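Local coordinates for hypothetical protein AGR_pAT_315 (Agrobacterium tumefaciens str. C58, PDB 1VQY), which is of unknown function but belongs to the NIPSNAP family, whose members adopt the dimeric alpha/beta barrel fold, at residues F53-G58 and Q62-W67; W67-L72 and A76-K81. All blocks are in the same frame, centred on the assembly; numbering follows the deposited sequence.

Contact 1: residues F53-G58 and Q62-W67; sequences FVTDIG and QVIHMW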
loop_
_atom_site.group_PDB
_atom_site.type_symbol
_atom_site.label_atom_id
_atom_site.label_comp_id
_atom_site.label_asym_id
_atom_site.label_seq_id
_atom_site.Cartn_x
_atom_site.Cartn_y
_atom_site.Cartn_z
ATOM N N PHE B 53 1.191 18.143 -13.120
ATOM C CA PHE B 53 0.332 17.175 -13.793
ATOM C C PHE B 53 -0.884 16.772 -12.958
ATOM O O PHE B 53 -0.857 16.816 -11.738
ATOM C CB PHE B 53 1.107 15.899 -14.129
ATOM C CG PHE B 53 2.435 16.128 -14.793
ATOM C CD1 PHE B 53 2.513 16.435 -16.150
ATOM C CD2 PHE B 53 3.618 15.994 -14.070
ATOM C CE1 PHE B 53 3.728 16.636 -16.766
ATOM C CE2 PHE B 53 4.854 16.186 -14.684
ATOM C CZ PHE B 53 4.906 16.514 -16.039
ATOM N N VAL B 54 -1.947 16.371 -13.644
ATOM C CA VAL B 54 -3.092 15.715 -13.031
ATOM C C VAL B 54 -3.200 14.362 -13.710
ATOM O O VAL B 54 -3.144 14.296 -14.926
ATOM C CB VAL B 54 -4.392 16.537 -13.232
ATOM C CG1 VAL B 54 -5.606 15.823 -12.617
ATOM C CG2 VAL B 54 -4.235 17.902 -12.609
ATOM N N THR B 55 -3.321 13.293 -12.924
ATOM C CA THR B 55 -3.306 11.923 -13.446
ATOM C C THR B 55 -4.656 11.621 -14.081
ATOM O O THR B 55 -5.675 11.865 -13.454
ATOM C CB THR B 55 -3.045 10.886 -12.319
ATOM O OG1 THR B 55 -1.818 11.183 -11.657
ATOM C CG2 THR B 55 -2.955 9.477 -12.865
ATOM N N ASP B 56 -4.656 11.091 -15.304
ATOM C CA ASP B 56 -5.890 10.674 -15.973
ATOM C C ASP B 56 -6.120 9.161 -15.910
ATOM O O ASP B 56 -7.253 8.704 -15.905
ATOM C CB ASP B 56 -5.894 11.123 -17.444
ATOM C CG ASP B 56 -7.259 10.948 -18.110
ATOM O OD1 ASP B 56 -8.261 11.485 -17.572
ATOM O OD2 ASP B 56 -7.319 10.292 -19.170
ATOM N N ILE B 57 -5.035 8.397 -15.908
ATOM C CA ILE B 57 -5.102 6.941 -15.732
ATOM C C ILE B 57 -4.033 6.511 -14.711
ATOM O O ILE B 57 -2.837 6.650 -14.942
ATOM C CB ILE B 57 -4.915 6.187 -17.060
ATOM C CG1 ILE B 57 -5.771 6.814 -18.169
ATOM C CG2 ILE B 57 -5.274 4.714 -16.888
ATOM C CD1 ILE B 57 -5.632 6.167 -19.494
ATOM N N GLY B 58 -4.498 5.994 -13.579
ATOM C CA GLY B 58 -3.638 5.628 -12.459
ATOM C C GLY B 58 -4.408 5.919 -11.192
ATOM O O GLY B 58 -5.644 5.801 -11.188
ATOM N N GLN B 62 -5.318 12.936 -8.254
ATOM C CA GLN B 62 -3.894 12.951 -7.974
ATOM C C GLN B 62 -3.238 14.108 -8.725
ATOM O O GLN B 62 -3.399 14.232 -9.941
ATOM C CB GLN B 62 -3.235 11.617 -8.421
ATOM C CG GLN B 62 -1.739 11.563 -8.160
ATOM C CD GLN B 62 -1.059 10.251 -8.550
ATOM O OE1 GLN B 62 -0.933 9.916 -9.737
ATOM N NE2 GLN B 62 -0.538 9.536 -7.542
ATOM N N VAL B 63 -2.478 14.931 -8.011
ATOM C CA VAL B 63 -1.603 15.935 -8.631
ATOM C C VAL B 63 -0.127 15.518 -8.491
ATOM O O VAL B 63 0.256 14.942 -7.497
ATOM C CB VAL B 63 -1.827 17.315 -7.975
ATOM C CG1 VAL B 63 -0.916 18.341 -8.568
ATOM C CG2 VAL B 63 -3.248 17.756 -8.178
ATOM N N ILE B 64 0.706 15.828 -9.469
ATOM C CA ILE B 64 2.156 15.536 -9.395
ATOM C C ILE B 64 2.924 16.739 -9.907
ATOM O O ILE B 64 2.670 17.199 -11.027
ATOM C CB ILE B 64 2.530 14.321 -10.276
ATOM C CG1 ILE B 64 1.894 13.039 -9.730
ATOM C CG2 ILE B 64 4.065 14.149 -10.396
ATOM C CD1 ILE B 64 1.993 11.852 -10.690
ATOM N N HIS B 65 3.860 17.254 -9.116
ATOM C CA HIS B 65 4.728 18.346 -9.592
ATOM C C HIS B 65 6.205 18.111 -9.299
ATOM O O HIS B 65 6.570 17.549 -8.264
ATOM C CB HIS B 65 4.280 19.731 -9.102
ATOM C CG HIS B 65 3.790 19.774 -7.687
ATOM N ND1 HIS B 65 4.409 20.519 -6.710
ATOM C CD2 HIS B 65 2.703 19.220 -7.100
ATOM C CE1 HIS B 65 3.745 20.405 -5.575
ATOM N NE2 HIS B 65 2.707 19.614 -5.785
HETATM N N MSE B 66 7.040 18.525 -10.250
HETATM C CA MSE B 66 8.477 18.321 -10.174
HETATM C C MSE B 66 9.247 19.618 -10.123
HETATM O O MSE B 66 8.947 20.567 -10.858
HETATM C CB MSE B 66 8.960 17.494 -11.354
HETATM C CG MSE B 66 8.974 16.001 -11.080
HETATM SE SE MSE B 66 9.014 15.042 -12.792
HETATM C CE MSE B 66 9.326 13.310 -12.133
ATOM N N TRP B 67 10.263 19.630 -9.262
ATOM C CA TRP B 67 11.070 20.818 -8.991
ATOM C C TRP B 67 12.538 20.493 -9.081
ATOM O O TRP B 67 12.982 19.525 -8.458
ATOM C CB TRP B 67 10.770 21.341 -7.598
ATOM C CG TRP B 67 9.335 21.769 -7.438
ATOM C CD1 TRP B 67 8.305 20.998 -7.017
ATOM C CD2 TRP B 67 8.777 23.064 -7.726
ATOM N NE1 TRP B 67 7.141 21.726 -7.004
ATOM C CE2 TRP B 67 7.400 22.996 -7.437
ATOM C CE3 TRP B 67 9.310 24.268 -8.198
ATOM C CZ2 TRP B 67 6.544 24.098 -7.576
ATOM C CZ3 TRP B 67 8.466 25.353 -8.363
ATOM C CH2 TRP B 67 7.095 25.267 -8.050
HETATM O O HOH W 1 -6.197 12.936 -11.091
#

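Contact 2: residues W67-L72 and A76-K81; sequences WGYASL and AERRGK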
loop_
_atom_site.group_PDB
_atom_site.type_symbol
_atom_site.label_atom_id
_atom_site.label_comp_id
_atom_site.label_asym_id
_atom_site.label_seq_id
_atom_site.Cartn_x
_atom_site.Cartn_y
_atom_site.Cartn_z
ATOM N N TRP B 67 10.263 19.630 -9.262
ATOM C CA TRP B 67 11.070 20.818 -8.991
ATOM C C TRP B 67 12.538 20.493 -9.081
ATOM O O TRP B 67 12.982 19.525 -8.458
ATOM C CB TRP B 67 10.770 21.341 -7.598
ATOM C CG TRP B 67 9.335 21.769 -7.438
ATOM C CD1 TRP B 67 8.305 20.998 -7.017
ATOM C CD2 TRP B 67 8.777 23.064 -7.726
ATOM N NE1 TRP B 67 7.141 21.726 -7.004
ATOM C CE2 TRP B 67 7.400 22.996 -7.437
ATOM C CE3 TRP B 67 9.310 24.268 -8.198
ATOM C CZ2 TRP B 67 6.544 24.098 -7.576
ATOM C CZ3 TRP B 67 8.466 25.353 -8.363
ATOM C CH2 TRP B 67 7.095 25.267 -8.050
ATOM N N GLY B 68 13.283 21.315 -9.840
ATOM C CA GLY B 68 14.712 21.152 -10.023
ATOM C C GLY B 68 15.458 21.967 -8.987
ATOM O O GLY B 68 15.085 23.119 -8.724
ATOM N N TYR B 69 16.491 21.365 -8.384
ATOM C CA TYR B 69 17.381 22.064 -7.457
ATOM C C TYR B 69 18.840 21.684 -7.695
ATOM O O TYR B 69 19.139 20.632 -8.277
ATOM C CB TYR B 69 17.032 21.756 -6.004
ATOM C CG TYR B 69 15.686 22.228 -5.539
ATOM C CD1 TYR B 69 15.469 23.561 -5.196
ATOM C CD2 TYR B 69 14.634 21.343 -5.403
ATOM C CE1 TYR B 69 14.232 24.001 -4.748
ATOM C CE2 TYR B 69 13.393 21.767 -4.963
ATOM C CZ TYR B 69 13.197 23.097 -4.630
ATOM O OH TYR B 69 11.952 23.502 -4.191
ATOM N N ALA B 70 19.747 22.540 -7.239
ATOM C CA ALA B 70 21.179 22.306 -7.433
ATOM C C ALA B 70 21.727 21.319 -6.405
ATOM O O ALA B 70 22.608 20.506 -6.716
ATOM C CB ALA B 70 21.955 23.629 -7.375
ATOM N N SER B 71 21.209 21.415 -5.182
ATOM C CA SER B 71 21.568 20.518 -4.084
ATOM C C SER B 71 20.393 20.428 -3.110
ATOM O O SER B 71 19.396 21.154 -3.265
ATOM C CB SER B 71 22.802 21.035 -3.357
ATOM O OG SER B 71 22.502 22.219 -2.637
ATOM N N LEU B 72 20.496 19.552 -2.113
ATOM C CA LEU B 72 19.424 19.434 -1.126
ATOM C C LEU B 72 19.442 20.571 -0.103
ATOM O O LEU B 72 18.392 20.904 0.452
ATOM C CB LEU B 72 19.437 18.069 -0.436
ATOM C CG LEU B 72 18.878 16.898 -1.276
ATOM C CD1 LEU B 72 19.073 15.579 -0.559
ATOM C CD2 LEU B 72 17.403 17.077 -1.630
ATOM N N ALA B 76 16.608 23.262 0.680
ATOM C CA ALA B 76 16.239 23.618 2.052
ATOM C C ALA B 76 16.227 25.127 2.225
ATOM O O ALA B 76 15.316 25.684 2.863
ATOM C CB ALA B 76 17.203 22.984 3.042
ATOM N N GLU B 77 17.240 25.778 1.654
ATOM C CA GLU B 77 17.311 27.221 1.652
ATOM C C GLU B 77 16.078 27.861 1.004
ATOM O O GLU B 77 15.478 28.773 1.566
ATOM C CB GLU B 77 18.563 27.681 0.921
ATOM C CG GLU B 77 18.697 29.192 0.874
ATOM C CD GLU B 77 20.121 29.659 0.619
ATOM O OE1 GLU B 77 20.936 28.847 0.097
ATOM O OE2 GLU B 77 20.414 30.843 0.945
ATOM N N ARG B 78 15.718 27.364 -0.177
ATOM C CA ARG B 78 14.640 27.941 -0.987
ATOM C C ARG B 78 13.253 27.603 -0.429
ATOM O O ARG B 78 12.325 28.428 -0.463
ATOM C CB ARG B 78 14.780 27.472 -2.428
ATOM C CG ARG B 78 15.900 28.159 -3.164
ATOM C CD ARG B 78 16.358 27.348 -4.366
ATOM N NE ARG B 78 17.320 28.074 -5.198
ATOM C CZ ARG B 78 16.995 29.012 -6.079
ATOM N NH1 ARG B 78 15.730 29.369 -6.255
ATOM N NH2 ARG B 78 17.941 29.611 -6.782
ATOM N N ARG B 79 13.114 26.402 0.112
ATOM C CA ARG B 79 11.860 26.026 0.733
ATOM C C ARG B 79 11.641 26.821 2.014
ATOM O O ARG B 79 10.498 27.134 2.366
ATOM C CB ARG B 79 11.782 24.513 0.953
ATOM C CG ARG B 79 11.491 23.757 -0.337
ATOM C CD ARG B 79 11.021 22.334 -0.103
ATOM N NE ARG B 79 9.732 22.262 0.610
ATOM C CZ ARG B 79 8.527 22.413 0.049
ATOM N NH1 ARG B 79 8.391 22.664 -1.254
ATOM N NH2 ARG B 79 7.447 22.328 0.810
ATOM N N GLY B 80 12.733 27.188 2.678
ATOM C CA GLY B 80 12.668 28.041 3.877
ATOM C C GLY B 80 12.291 29.485 3.580
ATOM O O GLY B 80 11.608 30.130 4.380
ATOM N N LYS B 81 12.763 29.999 2.440
ATOM C CA LYS B 81 12.362 31.333 1.956
ATOM C C LYS B 81 10.887 31.331 1.606
ATOM O O LYS B 81 10.190 32.314 1.827
ATOM C CB LYS B 81 13.167 31.761 0.715
ATOM C CG LYS B 81 14.599 32.191 0.999
HETATM O O HOH W 2 9.923 21.842 -3.977
#

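Contact 1: residues F53-G58 and Q62-W67
The Phe53 ring overlaps Ile64 at an oblique angle, its CD2 4.1 Å from the branch methyl CG2 of Ile64. The carbonyl oxygen of Ile64 also lies close to the ring, again obliquely, and is the very atom that accepts the backbone N-H of Phe53 at 2.7 Å (Phe53 N to Ile64 O). The return bond, Ile64 N to Phe53 O, is 2.9 Å, and the two together make a hydrogen-bonded antiparallel pair. One step on, Val54 and Val63 form a non-hydrogen-bonded pair with their CA atoms 4.7 Å apart; their side chains lie on the face opposite Phe53 and Ile64, where Met27 and Tyr30 of helix 27-46 pack on Val63. This is the hairpin of strands 49-55 and 62-69, of which 49-55 is outermost within the chain, in an antiparallel ferredoxin-like sheet of order 2-3-1-4. Toward the turn, Thr55 N bonds to Gln62 O at 3.1 Å, and the threonine hydroxyl donates to the amide oxygen of Gln62 (Thr55 OG1 to Gln62 OE1, 2.5 Å, so short that the exact length is doubtful). The Gln62 chain runs straight beyond CG, and its amide is turned at the end (chi3 69°), which puts OE1 beside that hydroxyl. The last rung is a water, which donates to Thr55 O at 2.6 Å and accepts from Gln62 N at 3.0 Å. A strand of a second subunit pairs with Phe53, Val54, Thr55 and Ile57, and Leu107 and Arg105 of that subunit pack on Thr55 and Gln62 respectively.

Contact 2: residues W67-L72 and A76-K81
A strand-to-helix connection with a modest side-chain contact joins the end of strand 62-69 to the first turns of helix 72-84, on the helical side of the sheet. Tyr69 makes the largest contribution. Although its CB does not head for the helix, the far end of the ring comes close to it. Arg78 meets the ring with its aliphatic part: CD lies in the ring plane at the edge, 4.0 Å from both CD1 and CE1 of Tyr69. The guanidinium is turned 56° from the ring and is not stacked on it; its NE makes a salt bridge with Asp74, one turn earlier in the helix. At the phenol end, Arg79 crosses the tyrosine at about a right angle, its CG 3.9 Å from Tyr69 OH. A bend at chi3 (64°) carries its guanidinium round to a bridging water, which accepts from Arg79 NH1 at 3.2 Å and lies 2.6 Å from Tyr69 OH, within the plane of the ring. Leu46 of helix 27-46 and Ile14 of strand 14-22 also pack on Tyr69. Where the segments lie nearest in sequence, Ala76 N bonds to Leu72 O at 3.0 Å, an i to i+4 bond in the first turn of the helix, with the donor above the carbonyl plane. Just before it, Ser71 OG accepts the N-H of Asp74, a serine N-cap that marks the start of the helix after the third strand of the ferredoxin-like alpha/beta fold.

Strand 62-69 runs through both contacts, which follow one another along the chain with their centres about 21 Å apart, on opposite sides of the chain's centre. Contact 1 ties the strand's first half to its hairpin partner, and contact 2 leads from its last residues into helix 72-84. Trp67 belongs to both pairs of segments without carrying either; its NE1 bonds in the ring plane to ND1 of His65, 3.0 Å away, and its indole packs on helix 27-46. Across the assembly, Ile57 of a second subunit, from the segment 53-58 but not part of its pairing with 62-67, packs on Leu72.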